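Local coordinates for nicastrin (Dictyostelium purpureum, PDB 4R12), which probably serves as an essential, putatively substrate-recruiting subunit of gamma-secretase, the protease complex that cleaves membrane proteins such as Notch within the membrane, at residues A[202-207]-A[250-255]; A[233-238]-A[328-333]; A[434-439]-A[446-451]. All blocks are in the same frame, centred on the assembly; numbering follows the deposited sequence.

Contact 1 (A[202-207]-A[250-255]); sequences SSFSSK and SLAAVD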
loop_
_atom_site.group_PDB
_atom_site.type_symbol
_atom_site.label_atom_id
_atom_site.label_comp_id
_atom_site.label_asym_id
_atom_site.label_seq_id
_atom_site.Cartn_x
_atom_site.Cartn_y
_atom_site.Cartn_z
ATOM N N SER A 202 -8.957 0.975 -15.174
ATOM C CA SER A 202 -9.926 1.895 -15.743
ATOM C C SER A 202 -9.478 2.404 -17.091
ATOM O O SER A 202 -8.284 2.564 -17.338
ATOM C CB SER A 202 -10.152 3.082 -14.803
ATOM O OG SER A 202 -11.095 3.992 -15.349
ATOM N N SER A 203 -10.464 2.681 -17.942
ATOM C CA SER A 203 -10.256 3.348 -19.215
ATOM C C SER A 203 -11.379 4.372 -19.417
ATOM O O SER A 203 -12.502 4.137 -18.984
ATOM C CB SER A 203 -10.234 2.331 -20.357
ATOM O OG SER A 203 -10.325 2.984 -21.609
ATOM N N PHE A 204 -11.070 5.506 -20.038
ATOM C CA PHE A 204 -12.103 6.476 -20.409
ATOM C C PHE A 204 -13.010 5.950 -21.525
ATOM O O PHE A 204 -14.138 6.428 -21.671
ATOM C CB PHE A 204 -11.481 7.805 -20.856
ATOM C CG PHE A 204 -10.989 8.670 -19.724
ATOM C CD1 PHE A 204 -11.886 9.346 -18.898
ATOM C CD2 PHE A 204 -9.625 8.835 -19.502
ATOM C CE1 PHE A 204 -11.433 10.157 -17.864
ATOM C CE2 PHE A 204 -9.162 9.649 -18.464
ATOM C CZ PHE A 204 -10.065 10.315 -17.650
ATOM N N SER A 205 -12.526 4.997 -22.327
ATOM C CA SER A 205 -13.356 4.431 -23.399
ATOM C C SER A 205 -14.434 3.553 -22.790
ATOM O O SER A 205 -14.150 2.776 -21.885
ATOM C CB SER A 205 -12.523 3.609 -24.394
ATOM O OG SER A 205 -11.454 4.371 -24.929
ATOM N N SER A 206 -15.664 3.672 -23.284
ATOM C CA SER A 206 -16.771 2.876 -22.759
ATOM C C SER A 206 -16.528 1.404 -23.083
ATOM O O SER A 206 -16.895 0.502 -22.331
ATOM C CB SER A 206 -18.109 3.354 -23.338
ATOM O OG SER A 206 -18.204 3.087 -24.727
ATOM N N LYS A 207 -15.881 1.168 -24.213
ATOM C CA LYS A 207 -15.394 -0.161 -24.520
ATOM C C LYS A 207 -14.069 -0.015 -25.261
ATOM O O LYS A 207 -13.941 0.807 -26.171
ATOM C CB LYS A 207 -16.427 -0.946 -25.340
ATOM C CG LYS A 207 -15.993 -2.358 -25.732
ATOM C CD LYS A 207 -17.038 -3.017 -26.624
ATOM C CE LYS A 207 -16.475 -4.208 -27.394
ATOM N NZ LYS A 207 -16.210 -5.374 -26.511
ATOM N N SER A 250 -7.505 15.274 -14.363
ATOM C CA SER A 250 -7.131 16.343 -15.284
ATOM C C SER A 250 -7.405 15.925 -16.731
ATOM O O SER A 250 -7.882 16.723 -17.535
ATOM C CB SER A 250 -5.665 16.725 -15.094
ATOM O OG SER A 250 -5.434 17.127 -13.750
ATOM N N LEU A 251 -7.107 14.672 -17.057
ATOM C CA LEU A 251 -7.362 14.158 -18.395
ATOM C C LEU A 251 -8.852 14.000 -18.673
ATOM O O LEU A 251 -9.258 13.991 -19.830
ATOM C CB LEU A 251 -6.654 12.817 -18.606
ATOM C CG LEU A 251 -5.133 12.922 -18.747
ATOM C CD1 LEU A 251 -4.483 11.534 -18.847
ATOM C CD2 LEU A 251 -4.776 13.778 -19.955
ATOM N N ALA A 252 -9.663 13.875 -17.622
ATOM C CA ALA A 252 -11.111 13.747 -17.815
ATOM C C ALA A 252 -11.703 14.966 -18.512
ATOM O O ALA A 252 -12.748 14.869 -19.163
ATOM C CB ALA A 252 -11.820 13.517 -16.488
ATOM N N ALA A 253 -11.047 16.112 -18.360
ATOM C CA ALA A 253 -11.574 17.359 -18.896
ATOM C C ALA A 253 -11.026 17.705 -20.281
ATOM O O ALA A 253 -11.440 18.699 -20.860
ATOM C CB ALA A 253 -11.297 18.515 -17.923
ATOM N N VAL A 254 -10.104 16.914 -20.826
ATOM C CA VAL A 254 -9.595 17.250 -22.161
ATOM C C VAL A 254 -10.348 16.518 -23.264
ATOM O O VAL A 254 -11.006 15.515 -23.017
ATOM C CB VAL A 254 -8.086 16.942 -22.325
ATOM C CG1 VAL A 254 -7.287 17.583 -21.211
ATOM C CG2 VAL A 254 -7.840 15.449 -22.391
ATOM N N ASP A 255 -10.229 17.027 -24.487
ATOM C CA ASP A 255 -10.815 16.381 -25.657
ATOM C C ASP A 255 -9.905 15.248 -26.123
ATOM O O ASP A 255 -8.878 15.481 -26.768
ATOM C CB ASP A 255 -11.043 17.412 -26.780
ATOM C CG ASP A 255 -11.630 16.798 -28.046
ATOM O OD1 ASP A 255 -11.905 15.579 -28.078
ATOM O OD2 ASP A 255 -11.825 17.557 -29.026
#
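The ring of Phe204 reaches the last turn of helix 234-252, in the large lobe of nicastrin, with its far end, and the meeting is almost wholly apolar. CE1 lies 3.7 Å from CB of Ala252, while CE2, on the other flank of the ring, comes to 4.0 Å from CB of Leu251. Between them CZ sits against the backbone that joins the two residues, 3.6 Å from N of Ala252. The ring therefore fits at the step between two consecutive helix residues, and its long axis and the side chain of Leu251 cross at about a right angle. Leu251 takes part through its CB, the root of the side chain, and its methyl groups are turned elsewhere. The chi1 of Phe204, -77°, sets CG opposite the carbonyl carbon and swings the ring out from the end of strand 192-203 toward the helix.

One layer out, Arg256 forms a cation-pi contact with the same ring and also bonds through NH1 to O of Leu251, so a single guanidinium joins the aromatic ring to the helix end it touches. Phe265 of strand 262-268 packs against both Phe204 and Leu251, and Ile438 of helix 427-441 meets Leu251 as well. Phe204 sits inside an ST turn, in which Ser205 N donates to OG of Ser203 over 3.1 Å; OG of Ser205 is in turn bonded to Glu262.

With no hydrogen bond across the two segments, the strand end and the helix end meet through van der Waals contact at the ring. Arg256 adds a polar link, and its positive charge would probably be favoured by the ring and by O of Leu251, with a weak bond to O of Ala252 besides.

Contact 2 (A[233-238]-A[328-333]); sequences GADQSS and IGRAQL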
loop_
_atom_site.group_PDB
_atom_site.type_symbol
_atom_site.label_atom_id
_atom_site.label_comp_id
_atom_site.label_asym_id
_atom_site.label_seq_id
_atom_site.Cartn_x
_atom_site.Cartn_y
_atom_site.Cartn_z
ATOM N N GLY A 233 2.436 5.406 3.981
ATOM C CA GLY A 233 3.388 5.191 2.887
ATOM C C GLY A 233 3.373 6.320 1.857
ATOM O O GLY A 233 3.133 6.079 0.674
ATOM N N ALA A 234 3.618 7.542 2.311
ATOM C CA ALA A 234 3.499 8.712 1.454
ATOM C C ALA A 234 4.413 8.584 0.220
ATOM O O ALA A 234 3.927 8.587 -0.911
ATOM C CB ALA A 234 3.812 9.984 2.239
ATOM N N ASP A 235 5.717 8.399 0.421
ATOM C CA ASP A 235 6.588 8.238 -0.753
ATOM C C ASP A 235 6.507 6.827 -1.317
ATOM O O ASP A 235 6.599 6.634 -2.529
ATOM C CB ASP A 235 8.047 8.590 -0.440
ATOM C CG ASP A 235 8.829 8.964 -1.702
ATOM O OD1 ASP A 235 8.197 9.519 -2.633
ATOM O OD2 ASP A 235 10.050 8.685 -1.778
ATOM N N GLN A 236 6.343 5.836 -0.438
ATOM C CA GLN A 236 6.250 4.453 -0.879
ATOM C C GLN A 236 5.195 4.249 -1.964
ATOM O O GLN A 236 5.464 3.615 -2.991
ATOM C CB GLN A 236 5.933 3.530 0.314
ATOM C CG GLN A 236 5.834 2.064 -0.070
ATOM C CD GLN A 236 5.574 1.183 1.141
ATOM O OE1 GLN A 236 4.888 1.596 2.080
ATOM N NE2 GLN A 236 6.129 -0.024 1.131
ATOM N N SER A 237 4.001 4.790 -1.743
ATOM C CA SER A 237 2.893 4.597 -2.681
ATOM C C SER A 237 1.962 5.807 -2.854
ATOM O O SER A 237 1.597 6.158 -3.970
ATOM C CB SER A 237 2.023 3.414 -2.233
ATOM O OG SER A 237 2.758 2.202 -2.136
ATOM N N SER A 238 1.528 6.404 -1.746
ATOM C CA SER A 238 0.320 7.219 -1.807
ATOM C C SER A 238 0.541 8.580 -2.480
ATOM O O SER A 238 -0.404 9.149 -3.047
ATOM C CB SER A 238 -0.278 7.377 -0.399
ATOM O OG SER A 238 0.590 8.080 0.466
ATOM N N ILE A 328 7.674 8.756 -6.154
ATOM C CA ILE A 328 7.950 9.966 -6.944
ATOM C C ILE A 328 7.742 11.259 -6.154
ATOM O O ILE A 328 7.730 12.359 -6.732
ATOM C CB ILE A 328 7.082 10.001 -8.228
ATOM C CG1 ILE A 328 5.583 10.028 -7.896
ATOM C CG2 ILE A 328 7.424 8.817 -9.148
ATOM C CD1 ILE A 328 4.696 10.294 -9.134
ATOM N N GLY A 329 7.625 11.129 -4.828
ATOM C CA GLY A 329 7.295 12.254 -3.966
ATOM C C GLY A 329 8.480 12.883 -3.250
ATOM O O GLY A 329 8.339 13.863 -2.499
ATOM N N ARG A 330 9.662 12.326 -3.474
ATOM C CA ARG A 330 10.870 12.940 -2.939
ATOM C C ARG A 330 11.901 13.194 -4.003
ATOM O O ARG A 330 13.063 12.837 -3.825
ATOM C CB ARG A 330 11.496 12.071 -1.858
ATOM C CG ARG A 330 10.901 12.273 -0.513
ATOM C CD ARG A 330 11.619 11.429 0.531
ATOM N NE ARG A 330 12.859 12.024 1.001
ATOM C CZ ARG A 330 12.950 12.911 1.987
ATOM N NH1 ARG A 330 11.857 13.352 2.598
ATOM N NH2 ARG A 330 14.143 13.367 2.356
ATOM N N ALA A 331 11.490 13.816 -5.100
ATOM C CA ALA A 331 12.437 14.204 -6.132
ATOM C C ALA A 331 13.587 14.991 -5.488
ATOM O O ALA A 331 13.371 15.769 -4.551
ATOM C CB ALA A 331 11.748 15.006 -7.214
ATOM N N GLN A 332 14.805 14.745 -5.975
ATOM C CA GLN A 332 16.045 15.294 -5.416
ATOM C C GLN A 332 16.436 16.631 -6.029
ATOM O O GLN A 332 16.515 16.751 -7.248
ATOM C CB GLN A 332 17.200 14.315 -5.646
ATOM C CG GLN A 332 17.004 12.968 -5.015
ATOM C CD GLN A 332 16.979 13.061 -3.509
ATOM O OE1 GLN A 332 18.027 13.055 -2.853
ATOM N NE2 GLN A 332 15.781 13.152 -2.948
ATOM N N LEU A 333 16.716 17.618 -5.191
ATOM C CA LEU A 333 17.147 18.920 -5.679
ATOM C C LEU A 333 18.499 18.845 -6.395
ATOM O O LEU A 333 19.476 18.339 -5.852
ATOM C CB LEU A 333 17.222 19.909 -4.525
ATOM C CG LEU A 333 17.642 21.328 -4.893
ATOM C CD1 LEU A 333 16.725 21.914 -5.960
ATOM C CD2 LEU A 333 17.631 22.181 -3.634
HETATM O O HOH W 1 5.078 7.776 -4.536
#
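Asp235, in the first turn of helix 234-252, points its side chain at the loop 328-331 that leads into strand 332-334; both belong to the nicastrin large lobe, a member of the zinc-exopeptidase clan. From CB the chain runs with CG opposite the backbone N (chi1 -157°), which carries the carboxylate out from the helix to the loop backbone. CG stays 4.0 Å from N of Gly329. OD1 goes further: it accepts from Gly329 N over 2.8 Å, with the nitrogen nearly in line with the C-O bond and an N-H...O angle of 137°, and it also lies 3.2 Å from CA of Gly329. OD2 turns to the aliphatic part of Arg330, 3.7 Å from its CB, and the two side chains cross almost perpendicularly. The charged end of Arg330 bends off at chi3 (81°): NH1 bonds to O of Asn421 and NE weakly to O of Ser408. NE stays 5.2 Å from OD2 of Asp235, with no salt bridge.

Behind Asp235, the carboxylate of Asp417 receives the amides of Asp235 and Gln236 at the helix start, while Asp402 takes the amide of Arg330.

Helix start and loop are thus joined by OD1 on the amide of Gly329, by OD2 against the Arg330 chain, and by a water that donates to O of Asp235 and accepts from N of Ile328.

Contact 3 (A[434-439]-A[446-451]); sequences LSTFID and NNITID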
loop_
_atom_site.group_PDB
_atom_site.type_symbol
_atom_site.label_atom_id
_atom_site.label_comp_id
_atom_site.label_asym_id
_atom_site.label_seq_id
_atom_site.Cartn_x
_atom_site.Cartn_y
_atom_site.Cartn_z
ATOM N N LEU A 434 2.994 14.633 -16.239
ATOM C CA LEU A 434 2.526 13.291 -16.578
ATOM C C LEU A 434 1.241 13.322 -17.415
ATOM O O LEU A 434 1.074 12.506 -18.320
ATOM C CB LEU A 434 2.315 12.443 -15.316
ATOM C CG LEU A 434 3.612 12.036 -14.594
ATOM C CD1 LEU A 434 3.296 11.331 -13.272
ATOM C CD2 LEU A 434 4.531 11.144 -15.477
ATOM N N SER A 435 0.341 14.256 -17.113
ATOM C CA SER A 435 -0.898 14.391 -17.886
ATOM C C SER A 435 -0.602 14.732 -19.346
ATOM O O SER A 435 -1.144 14.124 -20.258
ATOM C CB SER A 435 -1.800 15.472 -17.293
ATOM O OG SER A 435 -2.115 15.189 -15.941
ATOM N N THR A 436 0.280 15.703 -19.542
ATOM C CA THR A 436 0.655 16.157 -20.879
ATOM C C THR A 436 1.396 15.044 -21.635
ATOM O O THR A 436 1.169 14.820 -22.831
ATOM C CB THR A 436 1.521 17.420 -20.782
ATOM O OG1 THR A 436 0.771 18.453 -20.121
ATOM C CG2 THR A 436 1.943 17.914 -22.183
ATOM N N PHE A 437 2.260 14.337 -20.917
ATOM C CA PHE A 437 3.031 13.239 -21.486
ATOM C C PHE A 437 2.109 12.128 -21.983
ATOM O O PHE A 437 2.239 11.669 -23.115
ATOM C CB PHE A 437 4.025 12.713 -20.439
ATOM C CG PHE A 437 4.603 11.353 -20.750
ATOM C CD1 PHE A 437 5.461 11.173 -21.828
ATOM C CD2 PHE A 437 4.329 10.271 -19.931
ATOM C CE1 PHE A 437 6.005 9.920 -22.106
ATOM C CE2 PHE A 437 4.872 9.008 -20.199
ATOM C CZ PHE A 437 5.713 8.838 -21.290
ATOM N N ILE A 438 1.187 11.693 -21.126
ATOM C CA ILE A 438 0.239 10.651 -21.500
ATOM C C ILE A 438 -0.606 11.075 -22.695
ATOM O O ILE A 438 -0.805 10.291 -23.631
ATOM C CB ILE A 438 -0.659 10.273 -20.303
ATOM C CG1 ILE A 438 0.171 9.490 -19.284
ATOM C CG2 ILE A 438 -1.886 9.460 -20.762
ATOM C CD1 ILE A 438 -0.436 9.432 -17.903
ATOM N N ASP A 439 -1.075 12.316 -22.682
ATOM C CA ASP A 439 -1.834 12.853 -23.807
ATOM C C ASP A 439 -1.014 12.805 -25.101
ATOM O O ASP A 439 -1.518 12.392 -26.146
ATOM C CB ASP A 439 -2.292 14.288 -23.512
ATOM C CG ASP A 439 -3.076 14.907 -24.673
ATOM O OD1 ASP A 439 -4.283 14.604 -24.815
ATOM O OD2 ASP A 439 -2.481 15.691 -25.444
ATOM N N ASN A 446 -3.364 18.155 -26.701
ATOM C CA ASN A 446 -4.158 19.039 -25.862
ATOM C C ASN A 446 -3.342 19.922 -24.923
ATOM O O ASN A 446 -2.257 19.548 -24.468
ATOM C CB ASN A 446 -5.149 18.209 -25.043
ATOM C CG ASN A 446 -6.217 17.569 -25.907
ATOM O OD1 ASN A 446 -7.082 18.256 -26.449
ATOM N ND2 ASN A 446 -6.155 16.252 -26.051
ATOM N N ASN A 447 -3.871 21.108 -24.654
ATOM C CA ASN A 447 -3.366 21.941 -23.579
ATOM C C ASN A 447 -3.979 21.461 -22.274
ATOM O O ASN A 447 -5.187 21.559 -22.098
ATOM C CB ASN A 447 -3.706 23.412 -23.811
ATOM C CG ASN A 447 -3.064 23.956 -25.062
ATOM O OD1 ASN A 447 -3.697 24.667 -25.847
ATOM N ND2 ASN A 447 -1.798 23.608 -25.269
ATOM N N ILE A 448 -3.153 20.935 -21.376
ATOM C CA ILE A 448 -3.647 20.404 -20.112
ATOM C C ILE A 448 -3.808 21.487 -19.057
ATOM O O ILE A 448 -2.885 22.264 -18.813
ATOM C CB ILE A 448 -2.701 19.341 -19.527
ATOM C CG1 ILE A 448 -2.559 18.137 -20.471
ATOM C CG2 ILE A 448 -3.164 18.942 -18.125
ATOM C CD1 ILE A 448 -3.819 17.389 -20.703
ATOM N N THR A 449 -4.978 21.542 -18.433
ATOM C CA THR A 449 -5.155 22.317 -17.208
ATOM C C THR A 449 -5.296 21.322 -16.060
ATOM O O THR A 449 -6.212 20.496 -16.078
ATOM C CB THR A 449 -6.397 23.227 -17.277
ATOM O OG1 THR A 449 -6.243 24.167 -18.348
ATOM C CG2 THR A 449 -6.610 23.986 -15.968
ATOM N N ILE A 450 -4.388 21.346 -15.087
ATOM C CA ILE A 450 -4.543 20.393 -13.980
ATOM C C ILE A 450 -5.691 20.818 -13.069
ATOM O O ILE A 450 -5.995 21.995 -12.939
ATOM C CB ILE A 450 -3.262 20.222 -13.152
ATOM C CG1 ILE A 450 -2.848 21.531 -12.481
ATOM C CG2 ILE A 450 -2.132 19.713 -14.042
ATOM C CD1 ILE A 450 -1.692 21.354 -11.493
ATOM N N ASP A 451 -6.340 19.846 -12.444
ATOM C CA ASP A 451 -7.469 20.149 -11.587
ATOM C C ASP A 451 -6.947 20.392 -10.173
ATOM O O ASP A 451 -6.824 19.465 -9.374
ATOM C CB ASP A 451 -8.490 19.008 -11.642
ATOM C CG ASP A 451 -9.793 19.348 -10.937
ATOM O OD1 ASP A 451 -9.770 20.152 -9.989
ATOM O OD2 ASP A 451 -10.836 18.789 -11.323
HETATM O O HOH W 2 -0.378 20.539 -21.759
HETATM O O HOH W 3 -0.563 17.506 -24.940
#
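Ile448 lies across helix 427-441, its CG1 3.4 Å from OG1 of Thr436 and its CG2 3.8 Å from CB of Ser435. Thr436 and Ile448 run past each other in opposite directions, so the isoleucine rests between two neighbouring helix side chains. The Thr436 hydroxyl is bonded to O of Tyr432 one turn back, and it also accepts from a water that takes the N-H of Ile448.

A turn further along, Asp439 holds Asn446 twice. Its CG stands opposite the backbone N (chi1 179°), bringing both oxygens to the asparagine: OD1 accepts from ND2 of Asn446 at 2.8 Å along an almost straight bond (172°), and OD2 accepts from Asn446 N at 2.9 Å. Both donors come from the syn side, somewhat out of the carboxylate plane, which is turned 58° from the amide. A second water joins OD2 to O of Asn446, and Trp259 NE1 also donates to OD1.

Each carboxylate oxygen thus has at least two donors, an arrangement consistent with an ionised Asp439. The pair of bonds ties the start of the loop leading to helix 452-463 to the end of helix 427-441, and ND2 of Asn446 also reaches O of Asp255.

In the fold
Contacts 1 and 2 share helix 234-252 at its two ends, their centres about 26 Å apart. All three contacts are largely buried, but contact 2 lies nearer the middle of the chain, about 13 Å from its centre, where polar groups join a helix start to a loop. Contacts 1 and 3 sit together, farther out, at about 25 and 26 Å from that centre. They touch directly: Ser250 OG meets Asp451 N, and Val254 packs on Ile448, so the end of helix 234-252, the loop that follows it and the loop after helix 427-441 form a continuous patch. Contact 1 is apolar, contact 2 is carboxylate to backbone, and contact 3 combines both chemistries.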